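Local structure of peroxisomal acyl-CoA oxidase 1A (Solanum lycopersicum, 2FON) at residues L417-L429 with G634-L648. The protein probably catalyses the FAD-dependent oxidation of acyl-CoA, the opening step of peroxisomal fatty-acid beta-oxidation. Residues are numbered along the deposited sequence; the frame is centred on the assembly and turned at random.
Sequences LCGGHGYLCSSGL and GSILGRYDGNVYPKL. With FAD (flavin-adenine dinucleotide), chain D.
Leu637 lays its CD1 methyl against the 417-429 loop, 3.7 Å from Ser427 CB, with the CB atoms of His421 and Cys418 beside it. CG lies anti to the carbonyl carbon (chi1 -50°), which directs the branch into the loop. Next to it Leu648, from the first turns of helix 644-652, divides its two methyls: CD1 sits over one face of the His421 imidazole, offset toward the rim, while CD2 packs 3.9 Å from Leu424 CD1 and also reaches Ser426 OG. Ile636 CD1 leans on Ser426 from another side.

One backbone bond ties the segments: Ile636 N donates to Ser426 O over 2.9 Å, almost straight at 171°. Ser635 OG lies beside the next carbonyl, Ser427 O, too close in this model for the geometry to be trusted. Gly428, the N-cap residue before helix 429-436, runs alongside Gly634 and Ser635 with a positive phi that suits a glycine.

An alanine in place of Leu637 lacks both methyls and would probably leave a gap beside Cys418, His421 and Ser427, with the loop less firmly seated. Further out, Tyr325 of helix 297-328 touches both Leu637 and His421, and His421 NE2 bonds to Leu159 O of the second subunit. The same loop also meets FAD, with Gly420 N making a weak bond to phosphate oxygen O1P. With a single straight backbone bond to pin a mainly apolar contact, the join between the C-terminal region and this cofactor-binding loop probably depends largely on how well the Leu637 and Leu648 methyls fit.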
loop_
_atom_site.group_PDB
_atom_site.type_symbol
_atom_site.label_atom_id
_atom_site.label_comp_id
_atom_site.label_asym_id
_atom_site.label_seq_id
_atom_site.Cartn_x
_atom_site.Cartn_y
_atom_site.Cartn_z
ATOM N N LEU B 417 -9.566 -2.240 5.598
ATOM C CA LEU B 417 -10.956 -2.260 5.929
ATOM C C LEU B 417 -11.262 -3.515 6.675
ATOM O O LEU B 417 -12.251 -3.554 7.364
ATOM C CB LEU B 417 -11.847 -2.253 4.687
ATOM C CG LEU B 417 -11.958 -1.060 3.745
ATOM C CD1 LEU B 417 -12.955 -1.392 2.705
ATOM C CD2 LEU B 417 -12.449 0.159 4.495
ATOM N N CYS B 418 -10.448 -4.553 6.531
ATOM C CA CYS B 418 -10.651 -5.792 7.245
ATOM C C CYS B 418 -10.062 -5.745 8.617
ATOM O O CYS B 418 -10.012 -6.754 9.322
ATOM C CB CYS B 418 -10.057 -6.917 6.458
ATOM S SG CYS B 418 -11.119 -7.233 5.025
ATOM N N GLY B 419 -9.630 -4.567 9.035
ATOM C CA GLY B 419 -8.992 -4.427 10.361
ATOM C C GLY B 419 -7.864 -5.402 10.635
ATOM O O GLY B 419 -7.369 -6.032 9.718
ATOM N N GLY B 420 -7.444 -5.553 11.881
ATOM C CA GLY B 420 -6.355 -6.466 12.148
ATOM C C GLY B 420 -6.353 -7.816 11.421
ATOM O O GLY B 420 -5.256 -8.284 11.051
ATOM N N HIS B 421 -7.522 -8.468 11.213
ATOM C CA HIS B 421 -7.493 -9.807 10.613
ATOM C C HIS B 421 -6.967 -9.789 9.184
ATOM O O HIS B 421 -6.420 -10.820 8.679
ATOM C CB HIS B 421 -8.803 -10.595 10.706
ATOM C CG HIS B 421 -9.234 -10.895 12.117
ATOM N ND1 HIS B 421 -8.364 -11.351 13.090
ATOM C CD2 HIS B 421 -10.440 -10.770 12.720
ATOM C CE1 HIS B 421 -9.000 -11.452 14.238
ATOM N NE2 HIS B 421 -10.266 -11.126 14.037
ATOM N N GLY B 422 -7.023 -8.600 8.577
ATOM C CA GLY B 422 -6.638 -8.468 7.179
ATOM C C GLY B 422 -5.153 -8.627 7.046
ATOM O O GLY B 422 -4.655 -8.940 5.984
ATOM N N TYR B 423 -4.426 -8.430 8.133
ATOM C CA TYR B 423 -2.954 -8.538 8.103
ATOM C C TYR B 423 -2.468 -9.985 8.012
ATOM O O TYR B 423 -1.293 -10.246 7.802
ATOM C CB TYR B 423 -2.401 -7.901 9.364
ATOM C CG TYR B 423 -0.956 -7.604 9.380
ATOM C CD1 TYR B 423 -0.366 -6.820 8.416
ATOM C CD2 TYR B 423 -0.168 -8.102 10.380
ATOM C CE1 TYR B 423 1.003 -6.570 8.458
ATOM C CE2 TYR B 423 1.111 -7.852 10.425
ATOM C CZ TYR B 423 1.714 -7.090 9.457
ATOM O OH TYR B 423 3.056 -6.825 9.582
ATOM N N LEU B 424 -3.375 -10.934 8.187
ATOM C CA LEU B 424 -2.977 -12.325 8.242
ATOM C C LEU B 424 -2.909 -12.857 6.796
ATOM O O LEU B 424 -3.887 -12.671 6.017
ATOM C CB LEU B 424 -4.050 -13.082 8.995
ATOM C CG LEU B 424 -3.967 -13.307 10.493
ATOM C CD1 LEU B 424 -5.212 -13.941 10.962
ATOM C CD2 LEU B 424 -2.830 -14.200 10.861
ATOM N N CYS B 425 -1.810 -13.530 6.432
ATOM C CA CYS B 425 -1.742 -14.177 5.128
ATOM C C CYS B 425 -3.033 -14.887 4.746
ATOM O O CYS B 425 -3.539 -14.635 3.672
ATOM C CB CYS B 425 -0.530 -15.086 5.005
ATOM S SG CYS B 425 0.990 -14.121 4.969
ATOM N N SER B 426 -3.619 -15.688 5.627
ATOM C CA SER B 426 -4.790 -16.480 5.285
ATOM C C SER B 426 -6.054 -15.668 4.945
ATOM O O SER B 426 -7.120 -16.232 4.636
ATOM C CB SER B 426 -5.102 -17.485 6.424
ATOM O OG SER B 426 -5.704 -16.821 7.546
ATOM N N SER B 427 -5.957 -14.343 5.028
ATOM C CA SER B 427 -7.062 -13.474 4.635
ATOM C C SER B 427 -7.117 -13.314 3.142
ATOM O O SER B 427 -8.170 -12.974 2.618
ATOM C CB SER B 427 -6.900 -12.096 5.229
ATOM O OG SER B 427 -5.838 -11.433 4.617
ATOM N N GLY B 428 -5.984 -13.518 2.462
ATOM C CA GLY B 428 -5.941 -13.411 1.018
ATOM C C GLY B 428 -5.480 -12.072 0.522
ATOM O O GLY B 428 -4.923 -11.958 -0.564
ATOM N N LEU B 429 -5.650 -11.029 1.316
ATOM C CA LEU B 429 -5.289 -9.716 0.808
ATOM C C LEU B 429 -3.818 -9.426 0.713
ATOM O O LEU B 429 -3.382 -8.748 -0.196
ATOM C CB LEU B 429 -6.013 -8.666 1.601
ATOM C CG LEU B 429 -7.516 -8.872 1.372
ATOM C CD1 LEU B 429 -8.344 -8.420 2.575
ATOM C CD2 LEU B 429 -7.837 -8.056 0.167
ATOM N N GLY B 634 -9.134 -17.809 -2.060
ATOM C CA GLY B 634 -8.249 -18.207 -0.922
ATOM C C GLY B 634 -8.201 -17.226 0.253
ATOM O O GLY B 634 -7.119 -16.757 0.645
ATOM N N SER B 635 -9.379 -16.844 0.746
ATOM C CA SER B 635 -9.546 -15.891 1.818
ATOM C C SER B 635 -10.426 -16.535 2.885
ATOM O O SER B 635 -11.597 -16.901 2.652
ATOM C CB SER B 635 -10.327 -14.652 1.314
ATOM O OG SER B 635 -10.436 -13.588 2.302
ATOM N N ILE B 636 -9.917 -16.631 4.088
ATOM C CA ILE B 636 -10.796 -17.101 5.089
ATOM C C ILE B 636 -11.795 -15.986 5.332
ATOM O O ILE B 636 -13.002 -16.270 5.519
ATOM C CB ILE B 636 -10.024 -17.577 6.281
ATOM C CG1 ILE B 636 -9.248 -18.846 5.881
ATOM C CG2 ILE B 636 -10.953 -17.786 7.473
ATOM C CD1 ILE B 636 -8.320 -19.293 6.871
ATOM N N LEU B 637 -11.380 -14.723 5.183
ATOM C CA LEU B 637 -12.334 -13.647 5.493
ATOM C C LEU B 637 -13.437 -13.524 4.450
ATOM O O LEU B 637 -14.475 -12.935 4.720
ATOM C CB LEU B 637 -11.679 -12.275 5.786
ATOM C CG LEU B 637 -10.537 -12.254 6.803
ATOM C CD1 LEU B 637 -9.912 -10.855 7.010
ATOM C CD2 LEU B 637 -11.047 -12.841 8.109
ATOM N N GLY B 638 -13.240 -14.078 3.264
ATOM C CA GLY B 638 -14.209 -13.856 2.224
ATOM C C GLY B 638 -14.837 -15.154 1.820
ATOM O O GLY B 638 -15.357 -15.272 0.723
ATOM N N ARG B 639 -14.752 -16.166 2.663
ATOM C CA ARG B 639 -15.491 -17.399 2.360
ATOM C C ARG B 639 -16.930 -17.063 2.011
ATOM O O ARG B 639 -17.563 -16.293 2.737
ATOM C CB ARG B 639 -15.550 -18.320 3.571
ATOM C CG ARG B 639 -14.317 -19.118 3.800
ATOM C CD ARG B 639 -14.441 -19.760 5.149
ATOM N NE ARG B 639 -15.515 -20.707 5.059
ATOM C CZ ARG B 639 -15.400 -21.918 4.530
ATOM N NH1 ARG B 639 -14.212 -22.331 4.085
ATOM N NH2 ARG B 639 -16.489 -22.710 4.474
ATOM N N TYR B 640 -17.419 -17.631 0.910
ATOM C CA TYR B 640 -18.815 -17.576 0.537
ATOM C C TYR B 640 -19.806 -17.764 1.715
ATOM O O TYR B 640 -20.726 -16.957 1.881
ATOM C CB TYR B 640 -19.110 -18.636 -0.550
ATOM C CG TYR B 640 -20.496 -18.530 -1.137
ATOM C CD1 TYR B 640 -20.721 -17.807 -2.306
ATOM C CD2 TYR B 640 -21.599 -19.108 -0.488
ATOM C CE1 TYR B 640 -22.026 -17.709 -2.855
ATOM C CE2 TYR B 640 -22.858 -19.004 -1.029
ATOM C CZ TYR B 640 -23.066 -18.291 -2.209
ATOM O OH TYR B 640 -24.352 -18.166 -2.728
ATOM N N ASP B 641 -19.632 -18.810 2.523
ATOM C CA ASP B 641 -20.573 -19.075 3.611
ATOM C C ASP B 641 -20.371 -18.216 4.845
ATOM O O ASP B 641 -20.956 -18.492 5.862
ATOM C CB ASP B 641 -20.581 -20.571 4.021
ATOM C CG ASP B 641 -19.251 -21.035 4.611
ATOM O OD1 ASP B 641 -18.291 -20.233 4.672
ATOM O OD2 ASP B 641 -19.158 -22.226 4.981
ATOM N N GLY B 642 -19.561 -17.188 4.779
ATOM C CA GLY B 642 -19.274 -16.378 5.963
ATOM C C GLY B 642 -18.825 -17.062 7.240
ATOM O O GLY B 642 -18.902 -16.463 8.277
ATOM N N ASN B 643 -18.366 -18.304 7.202
ATOM C CA ASN B 643 -17.931 -18.957 8.416
ATOM C C ASN B 643 -16.493 -18.638 8.747
ATOM O O ASN B 643 -15.613 -19.501 8.629
ATOM C CB ASN B 643 -18.051 -20.448 8.294
ATOM C CG ASN B 643 -18.010 -21.156 9.662
ATOM O OD1 ASN B 643 -18.135 -20.505 10.728
ATOM N ND2 ASN B 643 -17.853 -22.497 9.636
ATOM N N VAL B 644 -16.252 -17.416 9.215
ATOM C CA VAL B 644 -14.939 -16.857 9.210
ATOM C C VAL B 644 -14.125 -17.301 10.418
ATOM O O VAL B 644 -13.024 -17.845 10.254
ATOM C CB VAL B 644 -15.013 -15.325 9.168
ATOM C CG1 VAL B 644 -13.640 -14.701 9.320
ATOM C CG2 VAL B 644 -15.621 -14.875 7.902
ATOM N N TYR B 645 -14.623 -17.034 11.627
ATOM C CA TYR B 645 -13.781 -17.176 12.796
ATOM C C TYR B 645 -13.388 -18.625 13.024
ATOM O O TYR B 645 -12.220 -18.905 13.299
ATOM C CB TYR B 645 -14.450 -16.614 14.030
ATOM C CG TYR B 645 -14.813 -15.174 13.892
ATOM C CD1 TYR B 645 -16.106 -14.725 14.209
ATOM C CD2 TYR B 645 -13.876 -14.253 13.441
ATOM C CE1 TYR B 645 -16.458 -13.374 14.078
ATOM C CE2 TYR B 645 -14.196 -12.911 13.312
ATOM C CZ TYR B 645 -15.506 -12.484 13.617
ATOM O OH TYR B 645 -15.815 -11.153 13.463
ATOM N N PRO B 646 -14.349 -19.567 12.911
ATOM C CA PRO B 646 -13.865 -20.906 13.240
ATOM C C PRO B 646 -12.823 -21.304 12.252
ATOM O O PRO B 646 -11.965 -22.096 12.581
ATOM C CB PRO B 646 -15.126 -21.795 13.117
ATOM C CG PRO B 646 -16.223 -20.828 13.333
ATOM C CD PRO B 646 -15.782 -19.592 12.600
ATOM N N LYS B 647 -12.889 -20.739 11.056
ATOM C CA LYS B 647 -11.919 -21.128 10.039
ATOM C C LYS B 647 -10.558 -20.586 10.334
ATOM O O LYS B 647 -9.589 -21.345 10.254
ATOM C CB LYS B 647 -12.354 -20.807 8.609
ATOM C CG LYS B 647 -13.503 -21.651 8.168
ATOM C CD LYS B 647 -13.133 -23.097 8.027
ATOM C CE LYS B 647 -14.404 -23.895 8.098
ATOM N NZ LYS B 647 -14.194 -25.154 7.391
ATOM N N LEU B 648 -10.503 -19.312 10.713
ATOM C CA LEU B 648 -9.261 -18.685 11.234
ATOM C C LEU B 648 -8.649 -19.445 12.416
ATOM O O LEU B 648 -7.434 -19.636 12.452
ATOM C CB LEU B 648 -9.454 -17.198 11.598
ATOM C CG LEU B 648 -9.587 -16.161 10.486
ATOM C CD1 LEU B 648 -9.884 -14.837 11.048
ATOM C CD2 LEU B 648 -8.335 -16.001 9.772
HETATM P PA FAD D . -12.293 -3.597 13.817
HETATM O O1A FAD D . -12.653 -2.570 14.856
HETATM O O2A FAD D . -13.072 -4.914 13.872
HETATM O O5B FAD D . -12.488 -2.817 12.473
HETATM C C5B FAD D . -12.715 -3.534 11.284
HETATM C C4B FAD D . -13.227 -2.428 10.370
HETATM O O4B FAD D . -14.421 -1.911 10.930
HETATM C C3B FAD D . -12.259 -1.251 10.246
HETATM O O3B FAD D . -12.395 -0.805 8.949
HETATM C C2B FAD D . -12.878 -0.188 11.093
HETATM O O2B FAD D . -12.577 1.086 10.624
HETATM C C1B FAD D . -14.356 -0.518 10.956
HETATM N N9A FAD D . -15.018 -0.045 12.164
HETATM C C8A FAD D . -15.047 -0.677 13.375
HETATM N N7A FAD D . -15.751 0.124 14.212
HETATM C C5A FAD D . -16.178 1.228 13.548
HETATM C C6A FAD D . -16.942 2.339 13.915
HETATM N N6A FAD D . -17.380 2.446 15.166
HETATM N N1A FAD D . -17.215 3.329 12.993
HETATM C C2A FAD D . -16.758 3.232 11.698
HETATM N N3A FAD D . -16.023 2.129 11.337
HETATM C C4A FAD D . -15.720 1.145 12.248
HETATM N N1 FAD D . -3.937 -6.556 20.781
HETATM C C2 FAD D . -3.512 -6.785 22.086
HETATM O O2 FAD D . -4.297 -6.760 23.068
HETATM N N3 FAD D . -2.161 -6.969 22.295
HETATM C C4 FAD D . -1.280 -6.964 21.251
HETATM O O4 FAD D . -0.091 -7.177 21.490
HETATM C C4X FAD D . -1.724 -6.754 19.955
HETATM N N5 FAD D . -0.835 -6.789 18.882
HETATM C C5X FAD D . -1.240 -6.657 17.590
HETATM C C6 FAD D . -0.281 -6.734 16.624
HETATM C C7 FAD D . -0.641 -6.579 15.299
HETATM C C7M FAD D . 0.468 -6.663 14.272
HETATM C C8 FAD D . -2.014 -6.331 14.973
HETATM C C8M FAD D . -2.490 -6.171 13.560
HETATM C C9 FAD D . -2.963 -6.266 15.977
HETATM C C9A FAD D . -2.587 -6.452 17.321
HETATM N N10 FAD D . -3.512 -6.406 18.409
HETATM C C10 FAD D . -3.063 -6.554 19.717
HETATM C "C1'" FAD D . -4.985 -6.122 18.222
HETATM C "C2'" FAD D . -4.941 -4.669 17.763
HETATM O "O2'" FAD D . -4.394 -3.844 18.721
HETATM C "C3'" FAD D . -6.219 -3.938 17.510
HETATM O "O3'" FAD D . -6.914 -3.689 18.711
HETATM C "C4'" FAD D . -7.119 -4.580 16.501
HETATM O "O4'" FAD D . -6.358 -4.953 15.361
HETATM C "C5'" FAD D . -8.185 -3.514 16.215
HETATM O "O5'" FAD D . -8.658 -3.746 14.922
HETATM P P FAD D . -9.849 -4.763 14.660
HETATM O O1P FAD D . -9.231 -6.054 14.165
HETATM O O2P FAD D . -10.648 -4.815 15.971
HETATM O O3P FAD D . -10.723 -3.911 13.600
#